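Local coordinates for cytochrome P450 (CYP102L1) (Mycobacterium phage Adler, PDB 6N6Q), which is a phage-encoded haem-thiolate cytochrome P450 that probably catalyses the oxygen-dependent monooxygenation of an organic substrate, at residues Phe320-Arg332 and Gln426-His438. Sequence-based numbering, arbitrary orientation.
Sequences FQFDQIAKLRYLR and QHEMVIALAAILH. With HEM (protoporphyrin IX containing Fe), chain E.
L331 is a knob in a hole formed by V430, L433, A434 and L437 of segment 426-438, part of helix 422-439, the L helix of the cytochrome P450 fold, which runs from just after the haem-ligand cysteine loop. Segment 320-332 leads into the K helix, 329-341; its short helical turn 322-326 lies across the L helix at 88°, the axes 10.0 Å apart. L331 has CG anti to its backbone N, which drops both methyls into the hole: CD2 rests 3.8 Å from A434 CB, while CD1 faces L433 and L437. L328, at the N-cap of the K helix, rests its CD1 against both V430 CG1 and A434 CB. I325 fits over the next turn with both its branches. Its CG2 packs 3.7 Å from V430 CG1, and its CD1, on the other branch, meets I431 CG1 at 3.5 Å, the two isoleucine side chains crossing nearly at right angles. I431 also turns its CG2 methyl under the F320 ring, a CH-pi contact 3.9 Å from the ring centroid and only 4° off the normal; A434 CB lies at the edge of the same ring. W312 meets F320 edge-to-face. At the other flank H427 brings CE1 against both I325 CG1 and F322 CD1, the imidazole and phenyl planes inclined at 43°, while its NE2 is hydrogen-bonded to H126 of helix 119-145. E428, on the side of the L helix turned away from segment 320-332, and M429, on its flank, both reach the haem, with M429 SD 3.7 Å from HEM CBB. Near the start of segment 426-438, R332 bends at chi2 and lays one face of its guanidinium over the Q426 side chain, whose CG lies 4.0 Å from the guanidinium plane, over its centre.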
# COMPACT_ATOMS: atom_id res chain seq x y z
N PHE A 320 -5.11 9.57 21.97
CA PHE A 320 -4.18 8.58 21.46
C PHE A 320 -2.77 8.86 21.95
O PHE A 320 -2.20 9.92 21.66
CB PHE A 320 -4.21 8.56 19.93
CG PHE A 320 -5.45 7.94 19.35
CD1 PHE A 320 -5.67 6.57 19.43
CD2 PHE A 320 -6.39 8.72 18.68
CE1 PHE A 320 -6.81 6.00 18.89
CE2 PHE A 320 -7.53 8.15 18.14
CZ PHE A 320 -7.73 6.79 18.24
N GLN A 321 -2.20 7.92 22.70
CA GLN A 321 -0.78 7.92 23.02
C GLN A 321 -0.11 6.77 22.28
O GLN A 321 -0.74 5.74 22.00
CB GLN A 321 -0.55 7.82 24.53
CG GLN A 321 -1.65 7.09 25.26
CD GLN A 321 -1.65 7.35 26.76
OE1 GLN A 321 -0.60 7.45 27.39
NE2 GLN A 321 -2.85 7.47 27.33
N PHE A 322 1.18 6.95 21.97
CA PHE A 322 1.86 6.07 21.03
C PHE A 322 1.81 4.61 21.48
O PHE A 322 1.60 3.71 20.66
CB PHE A 322 3.31 6.52 20.85
CG PHE A 322 4.13 5.59 20.01
CD1 PHE A 322 3.94 5.51 18.64
CD2 PHE A 322 5.09 4.78 20.59
CE1 PHE A 322 4.69 4.65 17.86
CE2 PHE A 322 5.85 3.92 19.82
CZ PHE A 322 5.65 3.86 18.46
N ASP A 323 1.99 4.36 22.78
CA ASP A 323 2.06 2.98 23.27
C ASP A 323 0.73 2.25 23.19
O ASP A 323 0.72 1.02 23.13
CB ASP A 323 2.58 2.96 24.71
CG ASP A 323 4.08 3.11 24.79
OD1 ASP A 323 4.78 2.52 23.94
OD2 ASP A 323 4.56 3.81 25.70
N GLN A 324 -0.39 2.98 23.19
CA GLN A 324 -1.70 2.32 23.20
C GLN A 324 -2.03 1.63 21.89
O GLN A 324 -2.85 0.71 21.87
CB GLN A 324 -2.79 3.33 23.55
CG GLN A 324 -2.84 3.72 25.01
CD GLN A 324 -3.92 4.74 25.30
OE1 GLN A 324 -4.26 5.57 24.45
NE2 GLN A 324 -4.47 4.70 26.51
N ILE A 325 -1.41 2.06 20.78
CA ILE A 325 -1.81 1.56 19.47
C ILE A 325 -1.49 0.08 19.33
O ILE A 325 -2.35 -0.72 18.93
CB ILE A 325 -1.13 2.39 18.36
CG1 ILE A 325 -1.50 3.87 18.51
CG2 ILE A 325 -1.53 1.87 16.99
CD1 ILE A 325 -2.98 4.10 18.75
N ALA A 326 -0.27 -0.32 19.67
CA ALA A 326 0.11 -1.72 19.56
C ALA A 326 -0.59 -2.61 20.58
O ALA A 326 -0.57 -3.84 20.42
CB ALA A 326 1.63 -1.87 19.70
N LYS A 327 -1.20 -2.03 21.61
CA LYS A 327 -1.91 -2.82 22.61
C LYS A 327 -3.29 -3.26 22.14
O LYS A 327 -3.92 -4.08 22.82
CB LYS A 327 -2.02 -2.04 23.92
CG LYS A 327 -0.68 -1.79 24.61
CD LYS A 327 -0.85 -1.24 26.02
CE LYS A 327 -1.43 0.17 26.01
NZ LYS A 327 -1.36 0.83 27.35
N LEU A 328 -3.77 -2.75 21.02
CA LEU A 328 -5.06 -3.17 20.45
C LEU A 328 -4.82 -4.45 19.66
O LEU A 328 -4.61 -4.43 18.45
CB LEU A 328 -5.65 -2.07 19.58
CG LEU A 328 -5.92 -0.73 20.28
CD1 LEU A 328 -6.39 0.32 19.28
CD2 LEU A 328 -6.95 -0.91 21.38
N ARG A 329 -4.87 -5.58 20.37
CA ARG A 329 -4.55 -6.86 19.74
C ARG A 329 -5.59 -7.25 18.70
O ARG A 329 -5.24 -7.62 17.57
CB ARG A 329 -4.44 -7.96 20.80
CG ARG A 329 -4.63 -9.36 20.24
CD ARG A 329 -4.81 -10.40 21.34
NE ARG A 329 -5.40 -11.63 20.82
CZ ARG A 329 -4.69 -12.64 20.32
NH1 ARG A 329 -3.37 -12.57 20.26
NH2 ARG A 329 -5.31 -13.73 19.87
N TYR A 330 -6.88 -7.18 19.05
CA TYR A 330 -7.91 -7.67 18.15
C TYR A 330 -8.03 -6.79 16.90
O TYR A 330 -8.24 -7.31 15.80
CB TYR A 330 -9.26 -7.76 18.86
CG TYR A 330 -10.32 -8.41 18.02
CD1 TYR A 330 -10.35 -9.79 17.85
CD2 TYR A 330 -11.30 -7.66 17.38
CE1 TYR A 330 -11.32 -10.40 17.07
CE2 TYR A 330 -12.27 -8.26 16.60
CZ TYR A 330 -12.28 -9.63 16.45
OH TYR A 330 -13.24 -10.23 15.68
N LEU A 331 -7.90 -5.47 17.06
CA LEU A 331 -7.94 -4.60 15.89
C LEU A 331 -6.77 -4.87 14.96
O LEU A 331 -6.91 -4.75 13.73
CB LEU A 331 -7.95 -3.13 16.33
CG LEU A 331 -8.32 -2.12 15.25
CD1 LEU A 331 -9.61 -2.52 14.56
CD2 LEU A 331 -8.43 -0.72 15.84
N ARG A 332 -5.61 -5.25 15.51
CA ARG A 332 -4.50 -5.67 14.66
C ARG A 332 -4.83 -6.96 13.92
O ARG A 332 -4.43 -7.14 12.76
CB ARG A 332 -3.24 -5.84 15.51
CG ARG A 332 -2.06 -6.45 14.78
CD ARG A 332 -1.64 -5.61 13.58
NE ARG A 332 -0.37 -6.09 13.02
CZ ARG A 332 0.82 -5.61 13.36
NH1 ARG A 332 0.91 -4.63 14.25
NH2 ARG A 332 1.92 -6.10 12.80
N GLN A 426 1.09 -0.01 9.51
CA GLN A 426 0.37 -0.67 10.60
C GLN A 426 0.00 0.30 11.71
O GLN A 426 -1.03 0.13 12.36
CB GLN A 426 1.21 -1.83 11.15
CG GLN A 426 1.30 -3.01 10.20
CD GLN A 426 2.39 -3.99 10.58
OE1 GLN A 426 3.27 -3.67 11.39
NE2 GLN A 426 2.34 -5.19 10.01
N HIS A 427 0.81 1.34 11.92
CA HIS A 427 0.48 2.33 12.94
C HIS A 427 -0.71 3.18 12.50
O HIS A 427 -1.65 3.39 13.27
CB HIS A 427 1.69 3.21 13.24
CG HIS A 427 1.54 4.02 14.49
ND1 HIS A 427 1.50 3.46 15.75
CD2 HIS A 427 1.42 5.36 14.68
CE1 HIS A 427 1.36 4.41 16.65
NE2 HIS A 427 1.31 5.57 16.03
N GLU A 428 -0.68 3.69 11.26
CA GLU A 428 -1.75 4.57 10.81
C GLU A 428 -3.05 3.82 10.57
O GLU A 428 -4.14 4.39 10.73
CB GLU A 428 -1.33 5.30 9.53
CG GLU A 428 -1.08 4.39 8.34
CD GLU A 428 -1.06 5.14 7.02
OE1 GLU A 428 -1.92 6.03 6.83
OE2 GLU A 428 -0.19 4.84 6.18
N MET A 429 -2.98 2.54 10.20
CA MET A 429 -4.20 1.78 9.94
C MET A 429 -4.97 1.50 11.23
O MET A 429 -6.20 1.47 11.21
CB MET A 429 -3.87 0.47 9.22
CG MET A 429 -3.46 0.64 7.77
SD MET A 429 -3.26 -0.92 6.89
CE MET A 429 -1.91 -1.67 7.79
N VAL A 430 -4.26 1.31 12.34
CA VAL A 430 -4.94 1.03 13.61
C VAL A 430 -5.56 2.30 14.18
O VAL A 430 -6.72 2.29 14.61
CB VAL A 430 -3.96 0.38 14.61
CG1 VAL A 430 -4.64 0.19 15.96
CG2 VAL A 430 -3.47 -0.95 14.08
N ILE A 431 -4.81 3.41 14.18
CA ILE A 431 -5.35 4.66 14.70
C ILE A 431 -6.58 5.09 13.91
O ILE A 431 -7.56 5.59 14.47
CB ILE A 431 -4.27 5.76 14.70
CG1 ILE A 431 -3.01 5.30 15.43
CG2 ILE A 431 -4.80 7.04 15.33
CD1 ILE A 431 -1.98 6.39 15.61
N ALA A 432 -6.54 4.91 12.59
CA ALA A 432 -7.67 5.29 11.75
C ALA A 432 -8.90 4.45 12.07
O ALA A 432 -10.01 4.98 12.21
CB ALA A 432 -7.29 5.16 10.27
N LEU A 433 -8.72 3.13 12.18
CA LEU A 433 -9.85 2.26 12.47
C LEU A 433 -10.34 2.43 13.90
O LEU A 433 -11.55 2.40 14.15
CB LEU A 433 -9.47 0.80 12.21
CG LEU A 433 -9.45 0.37 10.74
CD1 LEU A 433 -8.80 -0.98 10.60
CD2 LEU A 433 -10.86 0.35 10.18
N ALA A 434 -9.42 2.60 14.85
CA ALA A 434 -9.82 2.78 16.24
C ALA A 434 -10.67 4.03 16.42
O ALA A 434 -11.67 4.01 17.14
CB ALA A 434 -8.59 2.83 17.14
N ALA A 435 -10.29 5.12 15.75
CA ALA A 435 -11.06 6.36 15.86
C ALA A 435 -12.44 6.21 15.24
O ALA A 435 -13.43 6.70 15.79
CB ALA A 435 -10.29 7.51 15.21
N ILE A 436 -12.53 5.53 14.10
CA ILE A 436 -13.82 5.38 13.42
C ILE A 436 -14.76 4.52 14.26
O ILE A 436 -15.93 4.88 14.47
CB ILE A 436 -13.61 4.80 12.01
CG1 ILE A 436 -12.90 5.82 11.12
CG2 ILE A 436 -14.94 4.39 11.40
CD1 ILE A 436 -12.48 5.28 9.78
N LEU A 437 -14.27 3.38 14.75
CA LEU A 437 -15.11 2.50 15.57
C LEU A 437 -15.50 3.16 16.89
O LEU A 437 -16.58 2.87 17.42
CB LEU A 437 -14.38 1.19 15.84
CG LEU A 437 -14.22 0.23 14.66
CD1 LEU A 437 -13.46 -1.00 15.10
CD2 LEU A 437 -15.58 -0.14 14.10
N HIS A 438 -14.64 4.02 17.43
CA HIS A 438 -14.93 4.69 18.69
C HIS A 438 -15.97 5.79 18.53
O HIS A 438 -16.79 6.00 19.43
CB HIS A 438 -13.63 5.26 19.27
CG HIS A 438 -13.80 5.90 20.62
ND1 HIS A 438 -14.26 7.18 20.78
CD2 HIS A 438 -13.56 5.42 21.86
CE1 HIS A 438 -14.30 7.47 22.07
NE2 HIS A 438 -13.88 6.42 22.75
CHA HEM E . 7.50 -1.86 -0.82
CHB HEM E . 3.03 -3.29 0.41
CHC HEM E . 2.38 0.85 2.87
CHD HEM E . 6.53 2.55 1.01
C1A HEM E . 6.37 -2.64 -0.68
C2A HEM E . 6.16 -3.98 -1.19
C3A HEM E . 4.93 -4.37 -0.85
C4A HEM E . 4.30 -3.29 -0.12
CMA HEM E . 4.30 -5.74 -1.19
CAA HEM E . 7.18 -4.83 -1.98
CBA HEM E . 7.04 -4.48 -3.46
CGA HEM E . 7.88 -5.41 -4.31
O1A HEM E . 8.46 -6.38 -3.76
O2A HEM E . 7.97 -5.17 -5.54
C1B HEM E . 2.48 -2.32 1.23
C2B HEM E . 1.24 -2.43 1.96
C3B HEM E . 1.05 -1.28 2.65
C4B HEM E . 2.18 -0.42 2.37
CMB HEM E . 0.33 -3.68 1.91
CAB HEM E . -0.11 -0.85 3.59
CBB HEM E . -1.19 -1.59 3.86
C1C HEM E . 3.46 1.68 2.62
C2C HEM E . 3.71 2.98 3.20
C3C HEM E . 4.85 3.46 2.70
C4C HEM E . 5.38 2.47 1.76
CMC HEM E . 2.82 3.71 4.23
CAC HEM E . 5.44 4.83 3.10
CBC HEM E . 6.59 5.30 2.62
C1D HEM E . 7.17 1.51 0.36
C2D HEM E . 8.45 1.57 -0.31
C3D HEM E . 8.72 0.35 -0.81
C4D HEM E . 7.62 -0.53 -0.48
CMD HEM E . 9.36 2.82 -0.43
CAD HEM E . 9.99 -0.04 -1.61
CBD HEM E . 11.11 -0.41 -0.65
CGD HEM E . 12.32 -0.89 -1.42
O1D HEM E . 13.46 -0.69 -0.94
O2D HEM E . 12.14 -1.47 -2.53
NA HEM E . 5.21 -2.25 -0.04
NB HEM E . 3.03 -1.09 1.50
NC HEM E . 4.49 1.41 1.75
ND HEM E . 6.69 0.21 0.24
FE HEM E . 4.79 -0.37 0.75